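Aminoglycoside-O-phosphotransferase VIII (Streptomyces rimosus, PDB 4H05) probably transfers a phosphate group from ATP to the 3'-hydroxyl of aminoglycoside antibiotics, a kinase reaction that confers resistance to these drugs. Local coordinates at residues Ser122-Asp127 with Ala217-Asp222. Residues are numbered along the deposited sequence; the frame is centred on the assembly and turned at random.
Sequences SLHALD and ADRHSD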
# COMPACT_ATOMS: atom_id res chain seq x y z
N SER A 122 -15.31 -1.02 1.22
CA SER A 122 -15.57 -0.01 2.16
C SER A 122 -14.76 1.23 1.80
O SER A 122 -15.19 2.36 1.98
CB SER A 122 -15.15 -0.54 3.56
OG SER A 122 -15.91 -1.67 3.96
N LEU A 123 -13.55 1.02 1.34
CA LEU A 123 -12.71 2.11 0.84
C LEU A 123 -13.45 2.71 -0.38
O LEU A 123 -13.72 3.93 -0.46
CB LEU A 123 -11.38 1.50 0.42
CG LEU A 123 -9.97 1.98 0.68
CD1 LEU A 123 -9.79 2.71 2.02
CD2 LEU A 123 -9.04 0.76 0.48
N HIS A 124 -13.87 1.86 -1.31
CA HIS A 124 -14.50 2.40 -2.53
C HIS A 124 -15.88 2.88 -2.33
O HIS A 124 -16.40 3.40 -3.25
CB HIS A 124 -14.39 1.48 -3.74
CG HIS A 124 -12.97 1.01 -4.01
ND1 HIS A 124 -12.70 -0.08 -4.75
CD2 HIS A 124 -11.77 1.47 -3.55
CE1 HIS A 124 -11.37 -0.28 -4.77
NE2 HIS A 124 -10.79 0.66 -4.04
N ALA A 125 -16.46 2.76 -1.12
CA ALA A 125 -17.80 3.30 -0.82
C ALA A 125 -17.71 4.70 -0.36
O ALA A 125 -18.71 5.33 -0.26
CB ALA A 125 -18.50 2.52 0.26
N LEU A 126 -16.52 5.16 0.03
CA LEU A 126 -16.38 6.56 0.41
C LEU A 126 -16.75 7.42 -0.79
O LEU A 126 -16.55 7.05 -1.90
CB LEU A 126 -14.93 6.86 0.82
CG LEU A 126 -14.62 6.32 2.17
CD1 LEU A 126 -13.13 6.21 2.42
CD2 LEU A 126 -15.32 7.22 3.17
N ASP A 127 -17.28 8.60 -0.56
CA ASP A 127 -17.55 9.51 -1.65
C ASP A 127 -16.19 10.23 -1.93
O ASP A 127 -15.70 10.97 -1.11
CB ASP A 127 -18.68 10.46 -1.19
CG ASP A 127 -18.99 11.57 -2.21
OD1 ASP A 127 -19.96 12.32 -1.97
OD2 ASP A 127 -18.28 11.71 -3.24
N ALA A 217 -8.64 7.74 -7.37
CA ALA A 217 -8.12 7.09 -8.55
C ALA A 217 -9.15 6.05 -9.03
O ALA A 217 -10.18 5.82 -8.41
CB ALA A 217 -6.81 6.37 -8.26
N ASP A 218 -8.91 5.49 -10.18
CA ASP A 218 -9.79 4.42 -10.65
C ASP A 218 -9.74 3.34 -9.66
O ASP A 218 -8.66 2.86 -9.36
CB ASP A 218 -9.26 3.84 -11.96
CG ASP A 218 -10.32 3.09 -12.74
OD1 ASP A 218 -10.72 2.03 -12.24
OD2 ASP A 218 -10.73 3.57 -13.84
N ARG A 219 -10.89 2.88 -9.21
CA ARG A 219 -10.92 1.67 -8.41
C ARG A 219 -10.06 0.55 -8.94
O ARG A 219 -9.55 -0.26 -8.13
CB ARG A 219 -12.35 1.14 -8.25
CG ARG A 219 -12.95 0.55 -9.56
CD ARG A 219 -14.41 0.23 -9.48
NE ARG A 219 -15.20 1.42 -9.30
CZ ARG A 219 -15.94 1.72 -8.24
NH1 ARG A 219 -16.03 0.94 -7.18
NH2 ARG A 219 -16.61 2.86 -8.25
N HIS A 220 -9.87 0.43 -10.26
CA HIS A 220 -8.97 -0.64 -10.78
C HIS A 220 -7.56 -0.47 -10.29
O HIS A 220 -6.74 -1.42 -10.29
CB HIS A 220 -9.08 -0.77 -12.32
CG HIS A 220 -10.44 -1.23 -12.79
ND1 HIS A 220 -10.69 -2.53 -13.12
CD2 HIS A 220 -11.63 -0.58 -12.88
CE1 HIS A 220 -11.99 -2.67 -13.41
NE2 HIS A 220 -12.56 -1.48 -13.31
N SER A 221 -7.20 0.71 -9.81
CA SER A 221 -5.83 0.80 -9.24
C SER A 221 -5.66 -0.09 -8.02
O SER A 221 -4.53 -0.41 -7.64
CB SER A 221 -5.53 2.26 -8.81
OG SER A 221 -6.57 2.70 -7.94
N ASP A 222 -6.76 -0.35 -7.30
CA ASP A 222 -6.72 -1.24 -6.13
C ASP A 222 -6.94 -2.69 -6.53
O ASP A 222 -6.21 -3.63 -6.07
CB ASP A 222 -7.73 -0.81 -5.06
CG ASP A 222 -7.25 0.34 -4.18
OD1 ASP A 222 -6.08 0.70 -4.18
OD2 ASP A 222 -8.12 0.92 -3.52
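Asp222 OD2, buried where the helix 109-124 meets the first turn of the helix 220-230, is gripped from two directions. His124 NE2 donates to it at 2.7 Å in an almost straight bond, 177° at the hydrogen, and the backbone N of His188 supplies a second hydrogen. The oxygen lies in the plane of the imidazole, while NE2 meets its anti side slightly tilted out of the carboxylate plane; ring and carboxylate are 15° from coplanar. With chi1 at -51°, CG of His124 stands anti to the carbonyl carbon, which, with CB already directed that way, sends the ring toward residues 217-222. Histidine suits this place because both nitrogens can be used at once: ND1 is hydrogen-bonded to Tyr250 OH, and the two bonds together fix the ring's rotation. Arg219 lies against one face, its CB 4.1 Å from the ring centroid in an off-centre CH-pi contact. Its chain bends at chi3, and NH1 comes within 3.8 Å of His124 CB, approaching obliquely, the guanidinium plane perpendicular to the imidazole. Arginine combines an aliphatic stem for the ring with a charged end for Asp183, salt-bridged through NE, while NH1 shares Tyr250 OH with the histidine. Leu123 adds a nonpolar margin, its CD2 4.1 Å from Asp222 OD2. The other carboxylate oxygen, OD1, accepts from Gly189 N, so aspartate offers two acceptors to three N-H donors, which would be expected to stabilise its buried negative charge. Asp222 thus ties His124 to the backbone just ahead of Asp190, the predicted proton acceptor, and probably holds the catalytic loop in place, as the helix F aspartate does in protein kinases.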